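Local coordinates for protein response regulator (PDB 3HDV) that probably acts in two-component signalling as a response regulator, its CheY-like receiver domain, the part present here, probably switched by aspartate phosphorylation, at residues Ile24-Leu27 and Lys28-Ile32; Val35-Gly39 and Ala40-Arg44. All blocks are in the same frame, centred on the assembly; numbering follows the deposited sequence.

In the fold
Interactions 1 and 2 follow one another along the first half of the receiver domain, their centres about 18 Å apart. Interaction 1 (24-27 with 28-32) closes helix 17-29 and turns the chain back toward the parallel sheet; strand 33-37, at the sheet's edge within this chain, leads directly into interaction 2 (35-39 with 40-44), where helix 40-49 begins. The two meet at one point: Ile24 CD1 of the helix packs against the strand, 3.6 Å from Gly36 N. Strand 9-13 backs both, receiving Leu27 and Ile32 from the first and Ala37 and Ala43 from the second. Asp59, the predicted phosphorylation site, is unmodified here and belongs to neither contact.

Interaction 1. Residues Ile24-Leu27 and Lys28-Ile32; sequences ILYL and KSRGI
Backbone hydrogen bonds tie Ile24-Leu27 to Lys28-Ile32 through the last turn of helix 17-29. Lys28 N donates to Ile24 O almost straight (2.8 Å, 171°), and Ser29 N reaches Leu25 O at 2.7 Å. The regular pattern then fades: Arg30 N makes only a weak bond to Tyr26 O and a better one to Leu27 O (3.1 Å). Leu27 O also accepts Ile32 N at 2.8 Å, and the two donors approach from opposite faces of its carbonyl plane. With Gly31 N bonded to Lys28 O and Gly31 at positive phi, this is a Schellman motif.

One side-chain bond joins the set. Ser29 OG sits between its own backbone N and carbonyl carbon (chi1 76°), which turns it back to donate to Tyr26 O at 2.8 Å.

The apolar contacts run along the helix. The extended Lys28 chain lies side by side with Ile24, CE 3.8 Å from CG2. Arg30 CG approaches the Tyr26 ring obliquely, 4.2 Å from CE2. Beyond the turn, Ile32 CD1 meets Leu27 CD2 at 4.2 Å. These two side chains also face Val10 of strand 9-13, while Tyr26 packs on Leu25 of the second subunit.

Near this helix C-terminus the regular bonding gives out: the bond from Arg30 N to Tyr26 O is weak and the Ser29 hydroxyl supplements it, while Leu27 O is gripped by Arg30 N and Ile32 N, so the turn into strand 33-37 is closed chiefly by main-chain polar bonds over an apolar underside.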
loop_
_atom_site.group_PDB
_atom_site.type_symbol
_atom_site.label_atom_id
_atom_site.label_comp_id
_atom_site.label_asym_id
_atom_site.label_seq_id
_atom_site.Cartn_x
_atom_site.Cartn_y
_atom_site.Cartn_z
ATOM N N ILE B 24 1.728 -0.243 4.709
ATOM C CA ILE B 24 1.130 -0.328 6.068
ATOM C C ILE B 24 -0.011 -1.375 6.099
ATOM O O ILE B 24 -0.094 -2.190 7.034
ATOM C CB ILE B 24 0.637 1.025 6.551
ATOM C CG1 ILE B 24 1.855 1.907 6.833
ATOM C CG2 ILE B 24 -0.267 0.816 7.762
ATOM C CD1 ILE B 24 1.513 3.403 7.087
ATOM N N LEU B 25 -0.868 -1.340 5.076
ATOM C CA LEU B 25 -1.944 -2.316 4.947
ATOM C C LEU B 25 -1.395 -3.766 4.864
ATOM O O LEU B 25 -1.935 -4.684 5.481
ATOM C CB LEU B 25 -2.801 -2.015 3.705
ATOM C CG LEU B 25 -3.907 -3.032 3.421
ATOM C CD1 LEU B 25 -4.939 -3.019 4.574
ATOM C CD2 LEU B 25 -4.560 -2.733 2.058
ATOM N N TYR B 26 -0.361 -3.967 4.062
ATOM C CA TYR B 26 0.220 -5.285 3.901
ATOM C C TYR B 26 0.737 -5.766 5.253
ATOM O O TYR B 26 0.401 -6.878 5.669
ATOM C CB TYR B 26 1.306 -5.307 2.821
ATOM C CG TYR B 26 1.812 -6.708 2.504
ATOM C CD1 TYR B 26 1.124 -7.528 1.597
ATOM C CD2 TYR B 26 2.952 -7.228 3.138
ATOM C CE1 TYR B 26 1.565 -8.847 1.321
ATOM C CE2 TYR B 26 3.410 -8.543 2.874
ATOM C CZ TYR B 26 2.708 -9.340 1.962
ATOM O OH TYR B 26 3.166 -10.622 1.667
ATOM N N LEU B 27 1.519 -4.930 5.948
ATOM C CA LEU B 27 2.029 -5.284 7.294
ATOM C C LEU B 27 0.918 -5.604 8.268
ATOM O O LEU B 27 0.947 -6.654 8.935
ATOM C CB LEU B 27 2.951 -4.189 7.855
ATOM C CG LEU B 27 4.256 -4.060 7.061
ATOM C CD1 LEU B 27 5.020 -2.745 7.410
ATOM C CD2 LEU B 27 5.160 -5.289 7.313
ATOM N N LYS B 28 -0.073 -4.719 8.338
ATOM C CA LYS B 28 -1.275 -4.974 9.162
ATOM C C LYS B 28 -2.073 -6.239 8.754
ATOM O O LYS B 28 -2.482 -7.020 9.628
ATOM C CB LYS B 28 -2.148 -3.713 9.341
ATOM C CG LYS B 28 -1.381 -2.498 10.038
ATOM C CD LYS B 28 -2.399 -1.382 10.405
ATOM C CE LYS B 28 -1.789 -0.208 11.076
ATOM N NZ LYS B 28 -2.835 0.861 11.382
ATOM N N SER B 29 -2.241 -6.493 7.459
ATOM C CA SER B 29 -2.957 -7.715 7.012
ATOM C C SER B 29 -2.238 -8.992 7.472
ATOM O O SER B 29 -2.859 -10.055 7.521
ATOM C CB SER B 29 -3.150 -7.766 5.493
ATOM O OG SER B 29 -1.950 -8.114 4.847
ATOM N N ARG B 30 -0.940 -8.865 7.808
ATOM C CA ARG B 30 -0.110 -9.992 8.282
ATOM C C ARG B 30 0.099 -9.947 9.786
ATOM O O ARG B 30 0.998 -10.613 10.301
ATOM C CB ARG B 30 1.250 -10.011 7.567
ATOM C CG ARG B 30 1.164 -10.215 6.050
ATOM C CD ARG B 30 0.426 -11.500 5.723
ATOM N NE ARG B 30 1.153 -12.655 6.241
ATOM C CZ ARG B 30 0.688 -13.904 6.318
ATOM N NH1 ARG B 30 -0.550 -14.216 5.903
ATOM N NH2 ARG B 30 1.479 -14.852 6.823
ATOM N N GLY B 31 -0.739 -9.174 10.479
ATOM C CA GLY B 31 -0.688 -9.013 11.928
ATOM C C GLY B 31 0.412 -8.157 12.529
ATOM O O GLY B 31 0.659 -8.237 13.755
ATOM N N ILE B 32 1.070 -7.326 11.700
ATOM C CA ILE B 32 2.146 -6.453 12.170
ATOM C C ILE B 32 1.690 -4.984 12.148
ATOM O O ILE B 32 1.337 -4.444 11.080
ATOM C CB ILE B 32 3.418 -6.592 11.303
ATOM C CG1 ILE B 32 3.969 -8.039 11.337
ATOM C CG2 ILE B 32 4.477 -5.572 11.730
ATOM C CD1 ILE B 32 4.810 -8.388 10.145
#

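Interaction 2. Residues Val35-Gly39 and Ala40-Arg44; sequences VGADG and AEEAR
The carboxylates of Asp38 and Glu42 meet with their planes 86° apart, the two side chains crossing at about a right angle. Glu42 OE1 takes the N-H of Asp38 (2.8 Å, 152°) from above its carboxylate plane. On the guanidinium of Arg44, Ala40 O lies over the centre of one face, 3.7 Å above it, and Glu41 OE1 stands at the edge in plane. The salt bridge is made by Arg44 NH2 at 3.1 Å from Glu41 OE1, with a weak bond from NE beside it; Glu65 and Thr73 hold the same guanidinium from outside the two segments.

Asp38 OD1 comes within 3.2 Å of Glu42 OE1, a close approach of like charges that may raise the proton affinity of one of them. Part of the cost is probably met by the Asp38 amide and by a water, which donates to Asp38 OD1 at 2.6 Å and accepts from Glu42 N. Asp38 CG, placed between its own N and carbonyl carbon, brings OD1 over the first turn of the helix.

Beneath this polar layer, Ala37 CB lies 3.5 Å from Ala43 N and packs on Ala43 CB; Leu11 and Val13 of strand 9-13 continue this apolar layer, as does Leu70 of helix 67-75. Gly39 is the N-cap residue, and its O receives Ala43 N in the carbonyl plane at 2.9 Å.

A short connection from the strand outermost within this chain into a helix whose first turn (40-44) runs at 136° to residues 35-37, held by side chain, water and main chain, belongs to the alternating beta-alpha succession of the CheY-like receiver fold.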
loop_
_atom_site.group_PDB
_atom_site.type_symbol
_atom_site.label_atom_id
_atom_site.label_comp_id
_atom_site.label_asym_id
_atom_site.label_seq_id
_atom_site.Cartn_x
_atom_site.Cartn_y
_atom_site.Cartn_z
ATOM N N VAL B 35 3.230 2.213 11.231
ATOM C CA VAL B 35 2.828 3.623 11.147
ATOM C C VAL B 35 3.656 4.241 10.050
ATOM O O VAL B 35 4.656 3.658 9.662
ATOM C CB VAL B 35 3.058 4.384 12.465
ATOM C CG1 VAL B 35 1.960 3.954 13.497
ATOM C CG2 VAL B 35 4.472 4.142 13.020
ATOM N N GLY B 36 3.234 5.389 9.537
ATOM C CA GLY B 36 3.892 5.975 8.370
ATOM C C GLY B 36 4.426 7.350 8.634
ATOM O O GLY B 36 3.819 8.099 9.408
ATOM N N ALA B 37 5.544 7.665 8.003
ATOM C CA ALA B 37 6.153 9.014 8.028
ATOM C C ALA B 37 6.360 9.419 6.574
ATOM O O ALA B 37 6.748 8.561 5.732
ATOM C CB ALA B 37 7.502 8.964 8.711
ATOM N N ASP B 38 6.145 10.702 6.260
ATOM C CA ASP B 38 6.194 11.148 4.871
ATOM C C ASP B 38 7.529 11.669 4.411
ATOM O O ASP B 38 7.646 12.243 3.299
ATOM C CB ASP B 38 5.057 12.142 4.583
ATOM C CG ASP B 38 5.283 13.542 5.215
ATOM O OD1 ASP B 38 6.316 13.786 5.907
ATOM O OD2 ASP B 38 4.378 14.410 4.990
ATOM N N GLY B 39 8.559 11.460 5.214
ATOM C CA GLY B 39 9.910 11.896 4.845
ATOM C C GLY B 39 10.835 11.839 6.040
ATOM O O GLY B 39 10.410 11.384 7.121
ATOM N N ALA B 40 12.091 12.277 5.872
ATOM C CA ALA B 40 13.091 12.137 6.924
ATOM C C ALA B 40 12.721 12.892 8.247
ATOM O O ALA B 40 12.884 12.351 9.335
ATOM C CB ALA B 40 14.463 12.549 6.430
ATOM N N GLU B 41 12.227 14.119 8.135
ATOM C CA GLU B 41 11.804 14.887 9.343
ATOM C C GLU B 41 10.693 14.200 10.127
ATOM O O GLU B 41 10.832 14.007 11.317
ATOM C CB GLU B 41 11.425 16.353 9.014
ATOM C CG GLU B 41 11.462 17.319 10.301
ATOM C CD GLU B 41 12.672 17.028 11.255
ATOM O OE1 GLU B 41 13.859 17.147 10.802
ATOM O OE2 GLU B 41 12.428 16.648 12.451
ATOM N N GLU B 42 9.606 13.795 9.476
ATOM C CA GLU B 42 8.573 13.065 10.178
ATOM C C GLU B 42 9.095 11.741 10.715
ATOM O O GLU B 42 8.687 11.312 11.809
ATOM C CB GLU B 42 7.354 12.835 9.299
ATOM C CG GLU B 42 6.063 13.258 9.900
ATOM C CD GLU B 42 4.882 12.424 9.422
ATOM O OE1 GLU B 42 4.787 12.186 8.218
ATOM O OE2 GLU B 42 4.064 11.981 10.277
ATOM N N ALA B 43 10.013 11.096 9.986
ATOM C CA ALA B 43 10.622 9.847 10.486
ATOM C C ALA B 43 11.334 10.105 11.821
ATOM O O ALA B 43 11.187 9.314 12.744
ATOM C CB ALA B 43 11.642 9.224 9.484
ATOM N N ARG B 44 12.158 11.163 11.893
ATOM C CA ARG B 44 12.938 11.457 13.116
ATOM C C ARG B 44 11.973 11.796 14.306
ATOM O O ARG B 44 12.154 11.320 15.427
ATOM C CB ARG B 44 13.953 12.577 12.851
ATOM C CG ARG B 44 15.208 12.121 12.124
ATOM C CD ARG B 44 16.234 13.263 12.016
ATOM N NE ARG B 44 15.728 14.266 11.106
ATOM C CZ ARG B 44 16.125 14.377 9.842
ATOM N NH1 ARG B 44 17.050 13.561 9.341
ATOM N NH2 ARG B 44 15.572 15.293 9.079
HETATM O O HOH W 1 8.711 14.266 6.696
#